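Local structure of TPR repeat-containing protein (Cytophaga hutchinsonii, 3U4T) at residues Glu203-Ile206 against Glu207-Pro211; Lys215-Asp218 against Glu219-Ala223; Lys239-Ala242 against Ala243-Asn246. The protein is of unknown function but, as a tetratricopeptide-repeat protein, probably serves as a helical scaffold that binds other proteins. The protein carries 1 engineered substitution. All blocks are in the same frame, centred on the assembly; numbering follows the deposited sequence.

Contact 1: residues Glu203-Ile206 against Glu207-Pro211; sequences EKLI and EVCAP
Ile-206 and Ala-210 meet one turn apart near the C-terminal end of helix 199-209, and both backbone and side chains join them. The amide N of Ala-210 donates to Ile-206 O at 2.6 Å, with an N-H...O angle of 163°, while the methyl Ala-210 CB lies 4.1 Å from the branch methyl Ile-206 CG2. The same spacing recurs between two buried residues, where Leu-205 CD1 stands 4.1 Å from Cys-209 SG. The Leu-205 side chain leaves with CG anti to the backbone N (chi1 -177°), which sets its CG and CD1 within reach of the sulfur. Val-208 packs against backbone, its CG1 and CG2 both 3.6 Å from Lys-204 O, the acceptor for its own amide. Ala-210 and Pro-211 lie in a 3-10 segment.

The solvent side is polar, with Glu-207 exposed and Lys-204 partly so, and its polar ties are loose. Lys-204 and Glu-207 form a long salt bridge, NZ to OE1 3.4 Å, and their chains cross at a slant. A bend at chi2 (-73°) carries the lysine along the carboxylate, bringing its CD to 3.1 Å from Glu-207 OE1, so methylenes as well as the ammonium line that oxygen. The other oxygen, Glu-207 OE2, takes a weak bond from a water, which donates more firmly to Glu-203 O at 2.9 Å; Glu-203 O also accepts the amide of Glu-207. Glu-203 turns its own carboxylate elsewhere, to a salt bridge with Lys-199.

Two helices cover the packed side: Leu-205, Ile-206 and Cys-209 touch Ala-223, Asn-224 and Leu-220 of helix 217-233, whereas Leu-205 and Val-208 reach Leu-180 and Tyr-176 of helix 176-189. Lys-204 also touches Tyr-179 there, consistent with the side-by-side helix packing of a tetratricopeptide-repeat array.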
ATOM      1  N   GLU A 203      -2.178  15.433  18.409  1.00 41.33           N
ATOM      2  CA  GLU A 203      -3.074  16.571  18.587  1.00 44.51           C
ATOM      3  C   GLU A 203      -3.473  17.062  17.207  1.00 47.00           C
ATOM      4  O   GLU A 203      -4.644  17.372  16.976  1.00 39.33           O
ATOM      5  CB  GLU A 203      -2.400  17.683  19.396  1.00 49.53           C
ATOM      6  CG  GLU A 203      -2.292  17.347  20.875  1.00 61.94           C
ATOM      7  CD  GLU A 203      -1.567  18.402  21.679  1.00 71.49           C
ATOM      8  OE1 GLU A 203      -0.536  18.912  21.196  1.00 72.61           O
ATOM      9  OE2 GLU A 203      -2.018  18.706  22.804  1.00 77.12           O
ATOM     10  N   LYS A 204      -2.514  17.111  16.282  1.00 44.62           N
ATOM     11  CA  LYS A 204      -2.821  17.544  14.924  1.00 46.54           C
ATOM     12  C   LYS A 204      -3.695  16.499  14.229  1.00 42.34           C
ATOM     13  O   LYS A 204      -4.555  16.836  13.415  1.00 33.56           O
ATOM     14  CB  LYS A 204      -1.535  17.766  14.131  1.00 41.00           C
ATOM     15  CG  LYS A 204      -1.138  19.235  13.990  1.00 50.43           C
ATOM     16  CD  LYS A 204      -2.061  19.971  13.017  1.00 61.84           C
ATOM     17  CE  LYS A 204      -1.576  21.397  12.736  1.00 71.70           C
ATOM     18  NZ  LYS A 204      -2.175  21.967  11.486  1.00 72.13           N
ATOM     19  N   LEU A 205      -3.474  15.229  14.562  1.00 46.29           N
ATOM     20  CA  LEU A 205      -4.249  14.138  13.984  1.00 36.94           C
ATOM     21  C   LEU A 205      -5.720  14.322  14.331  1.00 42.97           C
ATOM     22  O   LEU A 205      -6.600  14.134  13.495  1.00 37.59           O
ATOM     23  CB  LEU A 205      -3.791  12.804  14.545  1.00 26.38           C
ATOM     24  CG  LEU A 205      -4.547  11.667  13.872  1.00 29.16           C
ATOM     25  CD1 LEU A 205      -3.964  11.452  12.488  1.00 34.19           C
ATOM     26  CD2 LEU A 205      -4.410  10.402  14.670  1.00 29.62           C
ATOM     27  N   ILE A 206      -5.979  14.669  15.585  1.00 44.19           N
ATOM     28  CA  ILE A 206      -7.344  14.904  16.040  1.00 42.01           C
ATOM     29  C   ILE A 206      -7.836  16.192  15.378  1.00 46.11           C
ATOM     30  O   ILE A 206      -9.020  16.330  15.076  1.00 45.60           O
ATOM     31  CB  ILE A 206      -7.406  15.071  17.581  1.00 31.97           C
ATOM     32  CG1 ILE A 206      -7.058  13.755  18.269  1.00 32.67           C
ATOM     33  CG2 ILE A 206      -8.786  15.543  18.003  1.00 23.00           C
ATOM     34  CD1 ILE A 206      -6.945  13.875  19.795  1.00 43.53           C
ATOM     35  N   GLU A 207      -6.920  17.133  15.155  1.00 51.05           N
ATOM     36  CA  GLU A 207      -7.280  18.399  14.524  1.00 53.75           C
ATOM     37  C   GLU A 207      -7.919  18.108  13.175  1.00 58.36           C
ATOM     38  O   GLU A 207      -9.078  18.447  12.937  1.00 58.71           O
ATOM     39  CB  GLU A 207      -6.045  19.295  14.332  1.00 57.34           C
ATOM     40  CG  GLU A 207      -5.993  20.510  15.260  1.00 74.09           C
ATOM     41  CD  GLU A 207      -4.687  21.281  15.154  1.00 86.59           C
ATOM     42  OE1 GLU A 207      -4.354  21.728  14.038  1.00 94.21           O
ATOM     43  OE2 GLU A 207      -3.992  21.446  16.183  1.00 83.63           O
ATOM     44  N   VAL A 208      -7.166  17.452  12.300  1.00 47.84           N
ATOM     45  CA  VAL A 208      -7.674  17.133  10.975  1.00 52.46           C
ATOM     46  C   VAL A 208      -8.672  15.972  10.961  1.00 51.50           C
ATOM     47  O   VAL A 208      -9.372  15.767   9.973  1.00 60.57           O
ATOM     48  CB  VAL A 208      -6.516  16.812  10.006  1.00 49.53           C
ATOM     49  CG1 VAL A 208      -5.460  17.915  10.065  1.00 47.33           C
ATOM     50  CG2 VAL A 208      -5.911  15.463  10.350  1.00 52.56           C
ATOM     51  N   CYS A 209      -8.753  15.220  12.053  1.00 35.01           N
ATOM     52  CA  CYS A 209      -9.681  14.081  12.107  1.00 36.45           C
ATOM     53  C   CYS A 209     -10.975  14.235  12.890  1.00 41.41           C
ATOM     54  O   CYS A 209     -11.992  13.654  12.539  1.00 40.07           O
ATOM     55  CB  CYS A 209      -8.963  12.831  12.624  1.00 35.50           C
ATOM     56  SG  CYS A 209      -7.857  12.037  11.456  1.00 46.51           S
ATOM     57  N   ALA A 210     -10.959  15.003  13.965  1.00 43.11           N
ATOM     58  CA  ALA A 210     -12.193  15.155  14.753  1.00 50.76           C
ATOM     59  C   ALA A 210     -13.433  15.303  13.860  1.00 54.40           C
ATOM     60  O   ALA A 210     -14.473  14.695  14.078  1.00 52.64           O
ATOM     61  CB  ALA A 210     -12.078  16.327  15.696  1.00 43.76           C
ATOM     62  N   PRO A 211     -13.342  16.199  12.880  1.00 55.84           N
ATOM     63  CA  PRO A 211     -14.432  16.466  11.943  1.00 55.04           C
ATOM     64  C   PRO A 211     -15.089  15.323  11.199  1.00 55.04           C
ATOM     65  O   PRO A 211     -16.320  15.328  11.058  1.00 49.80           O
ATOM     66  CB  PRO A 211     -13.818  17.511  11.016  1.00 58.20           C
ATOM     67  CG  PRO A 211     -12.988  18.310  12.004  1.00 57.07           C
ATOM     68  CD  PRO A 211     -12.437  17.359  12.987  1.00 56.49           C
TER
HETATM   69  O   HOH W   1      -5.227  19.570  18.732  1.00 38.72           O

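Contact 2: residues Lys215-Asp218 against Glu219-Ala223; sequences KYKD and ELIEA
Tyr-216 O receives the amide of Leu-220 at 2.9 Å, nearly along the C=O axis and almost straight at nitrogen (N-H...O 171°). Tyr-216 is the N-cap of helix 217-233, so this bond belongs to the first turn; Ile-221 N to Lys-217 O, also 2.9 Å, follows it. The next, from Glu-222 N to Asp-218 O, is less direct, its donor standing 37° above the carbonyl plane.

Side chains gather round the cap. Leu-220 lays CD1 4.0 Å from Tyr-216 CB, over the same carbonyl that its amide uses. Glu-219 bends at chi2 (72°), which folds its carboxylate back beside the start of the helix: OE1 comes 3.2 Å from Tyr-216 CA and reaches the ring edge in its plane, 3.9 Å from Tyr-216 CD1. Ring and carboxylate are nearly perpendicular. The helix dipole may ease a negative group beside this first turn, although Glu-219 OE1 also lies 3.3 Å from Tyr-216 O, another acceptor. Exposed Lys-217 runs alongside Ile-221 in the same direction, CG to CD1 3.9 Å, and Ile-221 faces helix 237-250.

Three helices border the packed side of this turn. Tyr-216 touches Cys-209 of helix 199-209, Leu-220 meets Leu-250 of helix 237-250, Ile-221 packs on Ile-247 and Leu-250, and the Tyr-216 ring meets that of Tyr-176 in helix 176-189.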
ATOM      1  N   LYS A 215     -15.604   8.315  10.906  1.00 47.84           N
ATOM      2  CA  LYS A 215     -14.845   7.892   9.736  1.00 44.11           C
ATOM      3  C   LYS A 215     -13.382   7.660  10.096  1.00 52.78           C
ATOM      4  O   LYS A 215     -12.675   6.936   9.406  1.00 47.49           O
ATOM      5  CB  LYS A 215     -14.943   8.951   8.640  1.00 50.58           C
ATOM      6  CG  LYS A 215     -14.534   8.478   7.262  1.00 60.25           C
ATOM      7  CD  LYS A 215     -15.488   7.409   6.734  1.00 68.21           C
ATOM      8  CE  LYS A 215     -15.417   7.314   5.212  1.00 66.21           C
ATOM      9  NZ  LYS A 215     -16.273   6.245   4.633  1.00 61.80           N
ATOM     10  N   TYR A 216     -12.933   8.281  11.180  1.00 43.02           N
ATOM     11  CA  TYR A 216     -11.555   8.134  11.619  1.00 36.24           C
ATOM     12  C   TYR A 216     -11.540   7.551  13.028  1.00 44.33           C
ATOM     13  O   TYR A 216     -10.679   7.862  13.849  1.00 46.91           O
ATOM     14  CB  TYR A 216     -10.855   9.499  11.569  1.00 41.95           C
ATOM     15  CG  TYR A 216     -10.742  10.065  10.160  1.00 48.15           C
ATOM     16  CD1 TYR A 216     -10.041   9.376   9.165  1.00 53.58           C
ATOM     17  CD2 TYR A 216     -11.347  11.277   9.812  1.00 47.72           C
ATOM     18  CE1 TYR A 216      -9.944   9.876   7.856  1.00 51.72           C
ATOM     19  CE2 TYR A 216     -11.254  11.787   8.502  1.00 45.66           C
ATOM     20  CZ  TYR A 216     -10.549  11.076   7.531  1.00 48.88           C
ATOM     21  OH  TYR A 216     -10.456  11.553   6.237  1.00 50.98           O
ATOM     22  N   LYS A 217     -12.502   6.676  13.290  1.00 40.45           N
ATOM     23  CA  LYS A 217     -12.642   6.068  14.600  1.00 35.93           C
ATOM     24  C   LYS A 217     -11.349   5.555  15.232  1.00 43.66           C
ATOM     25  O   LYS A 217     -10.946   6.016  16.300  1.00 41.79           O
ATOM     26  CB  LYS A 217     -13.668   4.930  14.544  1.00 37.15           C
ATOM     27  CG  LYS A 217     -14.140   4.523  15.931  1.00 55.47           C
ATOM     28  CD  LYS A 217     -15.263   3.512  15.883  1.00 64.33           C
ATOM     29  CE  LYS A 217     -14.731   2.101  15.736  1.00 71.64           C
ATOM     30  NZ  LYS A 217     -15.827   1.101  15.624  1.00 71.98           N
ATOM     31  N   ASP A 218     -10.704   4.597  14.572  1.00 37.86           N
ATOM     32  CA  ASP A 218      -9.471   4.013  15.094  1.00 45.44           C
ATOM     33  C   ASP A 218      -8.318   5.000  15.296  1.00 42.44           C
ATOM     34  O   ASP A 218      -7.560   4.880  16.260  1.00 31.14           O
ATOM     35  CB  ASP A 218      -9.006   2.857  14.199  1.00 46.27           C
ATOM     36  CG  ASP A 218     -10.060   1.775  14.044  1.00 46.98           C
ATOM     37  OD1 ASP A 218     -10.809   1.521  15.012  1.00 50.81           O
ATOM     38  OD2 ASP A 218     -10.130   1.169  12.952  1.00 48.61           O
ATOM     39  N   GLU A 219      -8.166   5.962  14.390  1.00 36.38           N
ATOM     40  CA  GLU A 219      -7.093   6.946  14.532  1.00 36.19           C
ATOM     41  C   GLU A 219      -7.387   7.898  15.705  1.00 41.33           C
ATOM     42  O   GLU A 219      -6.508   8.191  16.516  1.00 46.50           O
ATOM     43  CB  GLU A 219      -6.910   7.771  13.243  1.00 45.71           C
ATOM     44  CG  GLU A 219      -6.488   7.007  11.982  1.00 57.70           C
ATOM     45  CD  GLU A 219      -7.595   6.140  11.400  1.00 59.34           C
ATOM     46  OE1 GLU A 219      -8.775   6.521  11.489  1.00 59.74           O
ATOM     47  OE2 GLU A 219      -7.286   5.076  10.832  1.00 53.58           O
ATOM     48  N   LEU A 220      -8.623   8.375  15.796  1.00 30.99           N
ATOM     49  CA  LEU A 220      -9.012   9.291  16.868  1.00 41.60           C
ATOM     50  C   LEU A 220      -8.905   8.636  18.238  1.00 40.03           C
ATOM     51  O   LEU A 220      -8.481   9.260  19.217  1.00 37.66           O
ATOM     52  CB  LEU A 220     -10.442   9.797  16.640  1.00 33.26           C
ATOM     53  CG  LEU A 220     -10.547  10.858  15.545  1.00 41.15           C
ATOM     54  CD1 LEU A 220     -11.998  11.012  15.137  1.00 40.31           C
ATOM     55  CD2 LEU A 220      -9.950  12.193  16.041  1.00 43.82           C
ATOM     56  N   ILE A 221      -9.288   7.369  18.301  1.00 30.98           N
ATOM     57  CA  ILE A 221      -9.224   6.638  19.551  1.00 30.19           C
ATOM     58  C   ILE A 221      -7.774   6.496  19.979  1.00 35.02           C
ATOM     59  O   ILE A 221      -7.453   6.670  21.156  1.00 34.40           O
ATOM     60  CB  ILE A 221      -9.888   5.257  19.399  1.00 25.42           C
ATOM     61  CG1 ILE A 221     -11.409   5.441  19.366  1.00 31.71           C
ATOM     62  CG2 ILE A 221      -9.469   4.332  20.531  1.00 33.03           C
ATOM     63  CD1 ILE A 221     -12.196   4.149  19.253  1.00 24.48           C
ATOM     64  N   GLU A 222      -6.899   6.180  19.021  1.00 22.68           N
ATOM     65  CA  GLU A 222      -5.471   6.029  19.309  1.00 28.36           C
ATOM     66  C   GLU A 222      -4.892   7.362  19.776  1.00 28.12           C
ATOM     67  O   GLU A 222      -4.123   7.424  20.734  1.00 34.99           O
ATOM     68  CB  GLU A 222      -4.717   5.558  18.060  1.00 28.77           C
ATOM     69  CG  GLU A 222      -3.191   5.469  18.214  1.00 26.17           C
ATOM     70  CD  GLU A 222      -2.527   4.957  16.943  1.00 31.83           C
ATOM     71  OE1 GLU A 222      -1.333   5.246  16.691  1.00 35.94           O
ATOM     72  OE2 GLU A 222      -3.222   4.248  16.191  1.00 24.76           O
ATOM     73  N   ALA A 223      -5.266   8.429  19.080  1.00 24.02           N
ATOM     74  CA  ALA A 223      -4.786   9.758  19.411  1.00 27.91           C
ATOM     75  C   ALA A 223      -5.244  10.144  20.815  1.00 27.17           C
ATOM     76  O   ALA A 223      -4.450  10.594  21.635  1.00 36.50           O
ATOM     77  CB  ALA A 223      -5.298  10.754  18.391  1.00 20.09           C
TER

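Contact 3: residues Lys239-Ala242 against Ala243-Asn246; sequences KADA and AWKN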
ATOM      1  N   LYS A 239      -7.945  17.142  31.894  1.00 41.94           N
ATOM      2  CA  LYS A 239      -7.740  16.864  30.486  1.00 45.23           C
ATOM      3  C   LYS A 239      -7.807  15.376  30.157  1.00 39.52           C
ATOM      4  O   LYS A 239      -8.398  14.989  29.149  1.00 40.38           O
ATOM      5  CB  LYS A 239      -6.396  17.434  30.024  1.00 46.27           C
ATOM      6  CG  LYS A 239      -6.451  18.894  29.581  1.00 47.19           C
ATOM      7  CD  LYS A 239      -5.508  19.760  30.396  1.00 47.41           C
ATOM      8  CE  LYS A 239      -5.404  21.161  29.819  1.00 53.50           C
ATOM      9  NZ  LYS A 239      -4.853  21.135  28.429  1.00 60.77           N
ATOM     10  N   ALA A 240      -7.214  14.543  31.008  1.00 35.30           N
ATOM     11  CA  ALA A 240      -7.199  13.102  30.768  1.00 36.00           C
ATOM     12  C   ALA A 240      -8.607  12.537  30.688  1.00 41.23           C
ATOM     13  O   ALA A 240      -8.902  11.699  29.836  1.00 38.40           O
ATOM     14  CB  ALA A 240      -6.411  12.389  31.852  1.00 40.33           C
ATOM     15  N   ASP A 241      -9.483  12.995  31.570  1.00 46.10           N
ATOM     16  CA  ASP A 241     -10.852  12.514  31.551  1.00 42.78           C
ATOM     17  C   ASP A 241     -11.557  12.928  30.262  1.00 40.03           C
ATOM     18  O   ASP A 241     -12.335  12.161  29.681  1.00 35.92           O
ATOM     19  CB  ASP A 241     -11.613  13.043  32.764  1.00 37.79           C
ATOM     20  CG  ASP A 241     -11.206  12.351  34.047  1.00 51.63           C
ATOM     21  OD1 ASP A 241     -10.529  11.298  33.968  1.00 50.44           O
ATOM     22  OD2 ASP A 241     -11.570  12.857  35.130  1.00 59.66           O
ATOM     23  N   ALA A 242     -11.275  14.144  29.810  1.00 39.63           N
ATOM     24  CA  ALA A 242     -11.878  14.658  28.587  1.00 43.97           C
ATOM     25  C   ALA A 242     -11.490  13.773  27.406  1.00 43.78           C
ATOM     26  O   ALA A 242     -12.310  13.481  26.538  1.00 36.70           O
ATOM     27  CB  ALA A 242     -11.421  16.104  28.336  1.00 30.45           C
ATOM     28  N   ALA A 243     -10.231  13.352  27.375  1.00 35.85           N
ATOM     29  CA  ALA A 243      -9.762  12.507  26.292  1.00 33.21           C
ATOM     30  C   ALA A 243     -10.469  11.162  26.404  1.00 42.00           C
ATOM     31  O   ALA A 243     -10.916  10.598  25.401  1.00 34.42           O
ATOM     32  CB  ALA A 243      -8.252  12.334  26.376  1.00 27.81           C
ATOM     33  N   TRP A 244     -10.577  10.657  27.634  1.00 42.42           N
ATOM     34  CA  TRP A 244     -11.242   9.384  27.885  1.00 41.12           C
ATOM     35  C   TRP A 244     -12.682   9.501  27.426  1.00 34.58           C
ATOM     36  O   TRP A 244     -13.298   8.511  27.024  1.00 33.20           O
ATOM     37  CB  TRP A 244     -11.206   9.039  29.374  1.00 42.64           C
ATOM     38  CG  TRP A 244      -9.897   8.474  29.853  1.00 45.58           C
ATOM     39  CD1 TRP A 244      -9.222   8.827  30.984  1.00 46.93           C
ATOM     40  CD2 TRP A 244      -9.123   7.436  29.234  1.00 41.27           C
ATOM     41  NE1 TRP A 244      -8.078   8.076  31.112  1.00 35.75           N
ATOM     42  CE2 TRP A 244      -7.997   7.214  30.060  1.00 35.00           C
ATOM     43  CE3 TRP A 244      -9.279   6.669  28.077  1.00 47.78           C
ATOM     44  CZ2 TRP A 244      -7.024   6.265  29.748  1.00 41.76           C
ATOM     45  CZ3 TRP A 244      -8.307   5.721  27.773  1.00 51.97           C
ATOM     46  CH2 TRP A 244      -7.196   5.526  28.612  1.00 44.66           C
ATOM     47  N   LYS A 245     -13.215  10.717  27.479  1.00 29.57           N
ATOM     48  CA  LYS A 245     -14.588  10.928  27.062  1.00 43.07           C
ATOM     49  C   LYS A 245     -14.687  10.934  25.548  1.00 42.92           C
ATOM     50  O   LYS A 245     -15.588  10.324  24.988  1.00 41.96           O
ATOM     51  CB  LYS A 245     -15.138  12.237  27.644  1.00 47.38           C
ATOM     52  CG  LYS A 245     -15.412  12.181  29.150  1.00 60.55           C
ATOM     53  CD  LYS A 245     -15.834  13.539  29.715  1.00 72.64           C
ATOM     54  CE  LYS A 245     -16.054  13.473  31.228  1.00 81.80           C
ATOM     55  NZ  LYS A 245     -15.999  14.818  31.873  1.00 91.68           N
ATOM     56  N   ASN A 246     -13.766  11.604  24.868  1.00 32.67           N
ATOM     57  CA  ASN A 246     -13.834  11.625  23.410  1.00 28.28           C
ATOM     58  C   ASN A 246     -13.877  10.224  22.820  1.00 36.12           C
ATOM     59  O   ASN A 246     -14.456  10.010  21.755  1.00 45.61           O
ATOM     60  CB  ASN A 246     -12.649  12.370  22.828  1.00 28.81           C
ATOM     61  CG  ASN A 246     -12.556  13.763  23.355  1.00 38.83           C
ATOM     62  OD1 ASN A 246     -13.580  14.388  23.639  1.00 41.91           O
ATOM     63  ND2 ASN A 246     -11.337  14.272  23.489  1.00 42.98           N
TER
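The indole of Trp-244 leans obliquely against the turn that precedes it, its CD1 3.1 Å from Ala-240 O. That oxygen is also the acceptor for the Trp-244 amide at 3.0 Å, so one carbonyl meets both the backbone and the ring of the same residue. With CG anti to its carbonyl carbon (chi1 -79°), the ring is carried back beside the Ala-240 carbonyl. At 4.1 Å from Trp-244 CD1 lies Asp-241 OD1, a loose approach with carboxylate and ring planes 38° apart. Two residues on from Ala-240, Ala-242 O takes the amide of Asn-246 at 2.9 Å and, weakly, that of Lys-245. The aliphatic part of Lys-245 lies over backbone, CG 3.1 Å from Asp-241 O.

Farther out, Tyr-229 meets the indole edge-to-face, while Ala-228, Ala-257 and Leu-261 close round it from helices 217-233 and 255-261. Without the indole, as with an alanine here, a gap would probably open between these two helices and the Tyr-229 ring would lose its aromatic partner. Asn-246 is oriented by a hydrogen bond from its ND2 to Asn-224 OD1 on helix 217-233.

Chemically, the turn is held by ordinary helical amide bonds, whereas its side chains make the links to other helices: a buried aromatic joins the flanking helices by apolar packing, and an amide pair adds one directional polar tie.

Followed from the N terminus, the three contacts come strictly in series, none nesting or crossing another. Each closes no more than successive turns of one helix: contact 1 in helix 199-209, contact 2 at the start of helix 217-233, contact 3 in helix 237-250. Contacts 1 and 2 touch directly, their centres 9 Å apart, with Ile-206 CG1 3.5 Å from Ala-223 CB. Contact 3 stays about 6 Å from both between nearest atoms. Asn-224 nevertheless links all three, packing against Ile-206, donating through ND2 to Leu-220 O and accepting from Asn-246. The three consecutive helices thus pack together towards the C-terminal end of the array.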